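Local coordinates for CEL44C (Paenibacillus polymyxa, PDB 2YIH), which hydrolyses xyloglucan and probably other beta-1,4-linked glucans, through a catalytic module of glycoside hydrolase family 44 that is one piece of a longer enzyme, at residues N48-T51 / G52-W55; D71-L74 / C75-G79. The protein carries 8 engineered substitutions. All blocks are in the same frame, centred on the assembly; numbering follows the deposited sequence.

Contact 1: residues N48-T51 / G52-W55. With BGC (beta-D-glucopyranose), chain B; EDO (1,2-ethanediol), chain M.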
ATOM      1  N   ASN A  48      12.192  -3.891   3.293  1.00  8.49           N
ATOM      2  CA  ASN A  48      13.652  -4.089   3.108  1.00  8.19           C
ATOM      3  C   ASN A  48      14.081  -5.528   3.423  1.00  8.37           C
ATOM      4  O   ASN A  48      14.979  -6.069   2.771  1.00  8.54           O
ATOM      5  CB  ASN A  48      14.404  -3.100   3.992  1.00  8.52           C
ATOM      6  CG  ASN A  48      14.196  -1.668   3.550  1.00  8.06           C
ATOM      7  OD1 ASN A  48      13.836  -1.431   2.419  1.00  8.53           O
ATOM      8  ND2 ASN A  48      14.536  -0.708   4.409  1.00  8.50           N
ATOM      9  N   ARG A  49      13.463  -6.149   4.430  1.00  8.36           N
ATOM     10  CA  ARG A  49      13.886  -7.521   4.801  1.00  8.37           C
ATOM     11  C   ARG A  49      13.652  -8.547   3.707  1.00  8.10           C
ATOM     12  O   ARG A  49      14.239  -9.643   3.747  1.00  8.17           O
ATOM     13  CB  ARG A  49      13.182  -7.978   6.099  1.00  8.44           C
ATOM     14  CG  ARG A  49      13.890  -7.463   7.343  1.00  8.44           C
ATOM     15  CD  ARG A  49      15.034  -8.391   7.732  1.00  8.74           C
ATOM     16  NE  ARG A  49      15.679  -7.969   8.985  1.00  8.86           N
ATOM     17  CZ  ARG A  49      16.574  -8.724   9.627  1.00  8.90           C
ATOM     18  NH1 ARG A  49      16.885  -9.934   9.146  1.00  9.32           N
ATOM     19  NH2 ARG A  49      17.090  -8.317  10.797  1.00  9.01           N
ATOM     20  N   MET A  50      12.732  -8.262   2.770  1.00  8.05           N
ATOM     21  CA  MET A  50      12.413  -9.302   1.794  1.00  8.14           C
ATOM     22  C   MET A  50      13.398  -9.416   0.639  1.00  8.09           C
ATOM     23  O   MET A  50      13.428 -10.444  -0.051  1.00  7.82           O
ATOM     24  CB  MET A  50      10.972  -9.154   1.290  1.00  8.31           C
ATOM     25  CG  MET A  50       9.931  -9.592   2.354  1.00  8.47           C
ATOM     26  SD  MET A  50      10.155 -11.309   2.901  1.00  8.86           S
ATOM     27  CE  MET A  50       9.660 -12.192   1.423  1.00  9.36           C
ATOM     28  N   THR A  51      14.218  -8.383   0.447  1.00  7.82           N
ATOM     29  CA  THR A  51      15.195  -8.401  -0.673  1.00  7.62           C
ATOM     30  C   THR A  51      16.141  -9.601  -0.546  1.00  8.05           C
ATOM     31  O   THR A  51      16.375 -10.343  -1.531  1.00  8.13           O
ATOM     32  CB  THR A  51      16.028  -7.101  -0.658  1.00  7.56           C
ATOM     33  OG1 THR A  51      15.149  -6.007  -0.995  1.00  7.89           O
ATOM     34  CG2 THR A  51      17.219  -7.202  -1.662  1.00  7.25           C
ATOM     35  N   GLY A  52      16.684  -9.788   0.667  1.00  7.65           N
ATOM     36  CA  GLY A  52      17.599 -10.909   0.913  1.00  7.85           C
ATOM     37  C   GLY A  52      17.019 -12.093   1.658  1.00  8.05           C
ATOM     38  O   GLY A  52      17.774 -12.925   2.210  1.00  7.87           O
ATOM     39  N   TYR A  53      15.691 -12.226   1.657  1.00  7.49           N
ATOM     40  CA  TYR A  53      15.057 -13.374   2.292  1.00  7.71           C
ATOM     41  C   TYR A  53      15.274 -14.669   1.470  1.00  8.09           C
ATOM     42  O   TYR A  53      15.037 -14.698   0.259  1.00  8.89           O
ATOM     43  CB  TYR A  53      13.539 -13.114   2.491  1.00  7.61           C
ATOM     44  CG  TYR A  53      12.735 -14.375   2.856  1.00  7.66           C
ATOM     45  CD1 TYR A  53      12.780 -14.920   4.164  1.00  7.56           C
ATOM     46  CD2 TYR A  53      12.010 -15.069   1.870  1.00  7.61           C
ATOM     47  CE1 TYR A  53      12.059 -16.048   4.494  1.00  7.36           C
ATOM     48  CE2 TYR A  53      11.285 -16.200   2.192  1.00  7.37           C
ATOM     49  CZ  TYR A  53      11.317 -16.704   3.491  1.00  7.38           C
ATOM     50  OH  TYR A  53      10.593 -17.858   3.754  1.00  7.31           O
ATOM     51  N   ASN A  54      15.777 -15.689   2.151  1.00  7.95           N
ATOM     52  CA  ASN A  54      16.107 -16.986   1.569  1.00  8.53           C
ATOM     53  C   ASN A  54      15.002 -17.952   1.990  1.00  8.51           C
ATOM     54  O   ASN A  54      14.879 -18.282   3.161  1.00  8.71           O
ATOM     55  CB  ASN A  54      17.442 -17.429   2.178  1.00  8.61           C
ATOM     56  CG  ASN A  54      17.879 -18.808   1.701  1.00  8.96           C
ATOM     57  OD1 ASN A  54      17.067 -19.577   1.176  1.00  8.77           O
ATOM     58  ND2 ASN A  54      19.176 -19.127   1.875  1.00  8.90           N
ATOM     59  N   TRP A  55      14.160 -18.372   1.053  1.00  8.90           N
ATOM     60  CA  TRP A  55      13.028 -19.233   1.433  1.00  9.39           C
ATOM     61  C   TRP A  55      13.444 -20.588   2.003  1.00  9.91           C
ATOM     62  O   TRP A  55      12.670 -21.236   2.743  1.00 10.73           O
ATOM     63  CB  TRP A  55      12.085 -19.416   0.245  1.00  9.38           C
ATOM     64  CG  TRP A  55      12.532 -20.457  -0.783  1.00  9.67           C
ATOM     65  CD1 TRP A  55      13.378 -20.235  -1.844  1.00  9.92           C
ATOM     66  CD2 TRP A  55      12.031 -21.808  -0.937  1.00  9.81           C
ATOM     67  NE1 TRP A  55      13.487 -21.391  -2.609  1.00  9.43           N
ATOM     68  CE2 TRP A  55      12.685 -22.371  -2.066  1.00  9.78           C
ATOM     69  CE3 TRP A  55      11.112 -22.601  -0.220  1.00  9.86           C
ATOM     70  CZ2 TRP A  55      12.451 -23.676  -2.491  1.00  9.89           C
ATOM     71  CZ3 TRP A  55      10.882 -23.923  -0.644  1.00  9.57           C
ATOM     72  CH2 TRP A  55      11.541 -24.438  -1.780  1.00  9.72           C
TER
HETATM   73  C2  BGC B   5      15.442   4.824   3.341  0.50 20.98           C
HETATM   74  C3  BGC B   5      14.974   3.423   2.942  0.50 20.84           C
HETATM   75  C4  BGC B   5      13.496   3.259   3.297  0.50 20.56           C
HETATM   76  C5  BGC B   5      12.648   4.437   2.823  0.50 21.11           C
HETATM   77  C6  BGC B   5      11.259   4.300   3.444  0.50 21.27           C
HETATM   78  C1  BGC B   5      14.541   5.862   2.674  0.50 21.25           C
HETATM   79  O2  BGC B   5      16.801   5.051   2.942  0.50 22.32           O
HETATM   80  O3  BGC B   5      15.731   2.417   3.633  0.50 20.21           O
HETATM   81  O4  BGC B   5      12.923   2.031   2.819  0.50 19.15           O
HETATM   82  O5  BGC B   5      13.243   5.676   3.228  0.50 20.58           O
HETATM   83  O6  BGC B   5      11.353   3.976   4.838  0.50 22.28           O
HETATM   84  C1  EDO M1530      14.839  -4.582  10.980  1.00 15.77           C
HETATM   85  O1  EDO M1530      15.176  -5.231   9.731  1.00 14.83           O
HETATM   86  C2  EDO M1530      14.630  -5.647  12.066  1.00 16.64           C
HETATM   87  O2  EDO M1530      15.886  -6.208  12.476  1.00 15.87           O
HETATM   88  O   HOH W   1      16.903  -9.311   3.427  1.00  7.94           O
HETATM   89  O   HOH W   2      13.212 -12.975  -0.950  1.00 10.60           O
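Met50 and Tyr53 lie side by side where the weakly bonded helical turn 48-51 passes into loop, a compact example of a turn with one apolar and one polar flank. Bends at chi2 (-58°) and chi3 (-70°) fold the methionine back, setting CE 3.7 Å from Tyr53 CD2 and SD 4.7 Å from the ring centroid in an oblique Met-aromatic contact. Leu74 touches both side chains, and Tyr53 OH bonds to Asn58, so this flank is buried and closely packed. The backbone closes more loosely: Tyr53 N makes a weak 3.3 Å bond to Met50 O, and a water donates to both Met50 O and Tyr53 O.

The polar flank, by contrast, is partly exposed. Asn48 ND2 makes a weak bond of 3.4 Å to O3 of a bound glucose and also bonds to Asp65. Arg49 grips a 1,2-ethanediol, probably from the crystallisation liquor, in a fork, NE to O1 at 2.9 Å and NH2 to O2 at 3.0 Å, while NH1 pairs with Asp71. A methionine in place of Arg49 would probably leave the Asp71 carboxylate without its cationic mate. Sulfur and ring thus anchor one flank, whereas Asn48, in the glycan pocket, and Arg49 make the other polar.

Contact 2: residues D71-L74 / C75-G79. With EDO (1,2-ethanediol), chain H.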
ATOM      1  N   ASP A  71      19.888 -12.826   9.885  1.00  9.44           N
ATOM      2  CA  ASP A  71      19.349 -13.457  11.075  1.00  9.34           C
ATOM      3  C   ASP A  71      17.915 -13.930  10.844  1.00  9.24           C
ATOM      4  O   ASP A  71      17.403 -13.876   9.700  1.00  8.60           O
ATOM      5  CB  ASP A  71      19.443 -12.469  12.258  1.00  9.43           C
ATOM      6  CG  ASP A  71      18.698 -11.175  11.989  1.00 10.26           C
ATOM      7  OD1 ASP A  71      17.549 -11.258  11.504  1.00  9.67           O
ATOM      8  OD2 ASP A  71      19.297 -10.087  12.182  1.00 10.35           O
ATOM      9  N   ASN A  72      17.317 -14.475  11.890  1.00  9.13           N
ATOM     10  CA  ASN A  72      15.975 -15.060  11.833  1.00 10.18           C
ATOM     11  C   ASN A  72      14.841 -14.066  12.130  1.00  9.85           C
ATOM     12  O   ASN A  72      13.744 -14.481  12.514  1.00 10.14           O
ATOM     13  CB  ASN A  72      15.891 -16.247  12.808  1.00 11.39           C
ATOM     14  CG  ASN A  72      16.071 -15.833  14.272  1.00 13.13           C
ATOM     15  OD1 ASN A  72      16.461 -14.731  14.580  1.00 13.55           O
ATOM     16  ND2 ASN A  72      15.861 -16.783  15.169  1.00 15.39           N
ATOM     17  N   TYR A  73      15.088 -12.773  11.943  1.00  9.84           N
ATOM     18  CA  TYR A  73      14.074 -11.762  12.283  1.00  9.98           C
ATOM     19  C   TYR A  73      12.700 -12.110  11.692  1.00 10.10           C
ATOM     20  O   TYR A  73      11.671 -11.936  12.346  1.00 10.74           O
ATOM     21  CB  TYR A  73      14.486 -10.389  11.765  1.00  9.76           C
ATOM     22  CG  TYR A  73      13.376  -9.351  11.895  1.00 10.30           C
ATOM     23  CD1 TYR A  73      13.015  -8.851  13.141  1.00 10.57           C
ATOM     24  CD2 TYR A  73      12.642  -8.942  10.786  1.00 10.28           C
ATOM     25  CE1 TYR A  73      11.985  -7.945  13.267  1.00 11.90           C
ATOM     26  CE2 TYR A  73      11.648  -8.004  10.908  1.00 11.57           C
ATOM     27  CZ  TYR A  73      11.305  -7.532  12.143  1.00 12.19           C
ATOM     28  OH  TYR A  73      10.303  -6.602  12.252  1.00 12.71           O
ATOM     29  N   LEU A  74      12.659 -12.531  10.429  1.00  9.66           N
ATOM     30  CA  LEU A  74      11.329 -12.677   9.795  1.00  9.77           C
ATOM     31  C   LEU A  74      10.552 -13.839  10.435  1.00 10.04           C
ATOM     32  O   LEU A  74       9.295 -13.863  10.441  1.00 10.09           O
ATOM     33  CB  LEU A  74      11.457 -12.873   8.276  1.00  9.40           C
ATOM     34  CG  LEU A  74      11.806 -11.613   7.477  1.00  9.34           C
ATOM     35  CD1 LEU A  74      11.919 -11.963   5.976  1.00  9.89           C
ATOM     36  CD2 LEU A  74      10.732 -10.510   7.734  1.00  9.56           C
ATOM     37  N   CYS A  75      11.289 -14.821  10.952  1.00 10.26           N
ATOM     38  CA  CYS A  75      10.641 -15.904  11.728  1.00 11.42           C
ATOM     39  C   CYS A  75      10.050 -15.333  13.024  1.00 11.48           C
ATOM     40  O   CYS A  75       8.873 -15.600  13.368  1.00 11.19           O
ATOM     41  CB  CYS A  75      11.639 -16.996  12.099  1.00 12.17           C
ATOM     42  SG  CYS A  75      12.240 -17.911  10.643  1.00 12.99           S
ATOM     43  N   SER A  76      10.868 -14.559  13.734  1.00 11.26           N
ATOM     44  CA  SER A  76      10.412 -13.845  14.935  0.70 11.95           C
ATOM     45  C   SER A  76       9.170 -12.985  14.664  1.00 12.34           C
ATOM     46  O   SER A  76       8.153 -13.064  15.384  1.00 12.32           O
ATOM     47  CB  SER A  76      11.537 -12.974  15.488  0.70 11.33           C
ATOM     48  OG  SER A  76      12.661 -13.760  15.835  0.70 11.29           O
ATOM     49  N   ASN A  77       9.271 -12.142  13.647  1.00 12.82           N
ATOM     50  CA  ASN A  77       8.182 -11.265  13.266  1.00 13.51           C
ATOM     51  C   ASN A  77       6.889 -12.022  12.921  1.00 13.88           C
ATOM     52  O   ASN A  77       5.774 -11.525  13.200  1.00 15.34           O
ATOM     53  CB  ASN A  77       8.618 -10.356  12.093  1.00 14.34           C
ATOM     54  CG  ASN A  77       7.558  -9.330  11.711  1.00 15.43           C
ATOM     55  OD1 ASN A  77       7.186  -8.488  12.520  1.00 16.14           O
ATOM     56  ND2 ASN A  77       7.052  -9.424  10.488  1.00 15.66           N
ATOM     57  N   GLY A  78       7.021 -13.177  12.276  1.00 12.90           N
ATOM     58  CA  GLY A  78       5.869 -13.972  11.903  1.00 13.94           C
ATOM     59  C   GLY A  78       5.349 -14.852  13.023  1.00 14.15           C
ATOM     60  O   GLY A  78       4.369 -15.573  12.834  1.00 16.02           O
ATOM     61  N   GLY A  79       6.048 -14.848  14.163  1.00 14.06           N
ATOM     62  CA  GLY A  79       5.658 -15.665  15.338  1.00 14.75           C
ATOM     63  C   GLY A  79       5.992 -17.132  15.247  1.00 14.84           C
ATOM     64  O   GLY A  79       5.367 -17.965  15.908  1.00 14.79           O
TER
HETATM   65  C1  EDO H1525       3.646  -9.042   7.245  1.00 18.57           C
HETATM   66  O1  EDO H1525       2.582  -9.546   8.062  1.00 17.85           O
HETATM   67  C2  EDO H1525       4.928  -9.208   8.055  1.00 18.99           C
HETATM   68  O2  EDO H1525       5.038  -8.069   8.899  1.00 18.83           O
HETATM   69  O   HOH W   3      14.916 -12.269  15.531  1.00 18.34           O
HETATM   70  O   HOH W   4       7.701 -11.935   8.985  1.00 16.38           O
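Asn72, Tyr73 and Leu74 hand their carbonyl oxygens to the amides of Ser76, Asn77 and Gly78, the i to i+4 pattern that makes 73-77 a short helix and shows how a single turn can be closed at each end. Asp71, just ahead of it, folds into an Asx turn: OD1 accepts from Tyr73 N at 2.9 Å, on the anti side and 26° out of the carboxylate plane. Asn72 sits at the N-cap, yet its side chain makes no capping bond. Its carbonyl oxygen instead takes a straight bond from Ser76 N (3.1 Å) and a weak, bent one from Cys75 N, whose own side chain is tied to Cys85 by a disulfide. Tyr73 adds a nearly linear bond from Asn77 N to its O (2.7 Å). With CG anti to the backbone N (chi1 171°), its ring comes under Asn77, whose CB stands over one face, 4.2 Å from the centroid, in a CH-pi contact; ring and amide planes are 15° apart. Leu74 O accepts from Gly78 N at 3.0 Å, from above the carbonyl plane, and also from a water 2.9 Å away that in turn accepts a hydrogen bond from Asn77 ND2. That same ND2 bonds to a 1,2-ethanediol, probably from the crystallisation liquor. Gly79, with positive phi, ends the helix in a Schellman motif, its N bonded to Ser76 O. A carboxylate at the start and the backbone amides of Gly78 and Gly79 at the finish therefore close the turn, whereas the disulfide pins its middle to the chain beyond.

In the fold
Running from the N terminus, the chain leaves barrel strand 42-45 and enters contact 1, a turn at the mouth of the barrel next to the glycan; it then continues through strands 60-61 and 69-71 into contact 2. The two are therefore in series, neither nested nor crossed, and each closes a local turn of its own. Their centres lie 11 Å apart, and they meet directly: Arg49 CZ packs 3.4 Å from Tyr73 CB. Leu74 and Tyr53 both also touch helix 90-102. Together, the contacts join the loop region after the second barrel strand to the short helix 73-77 and to helix 90-102.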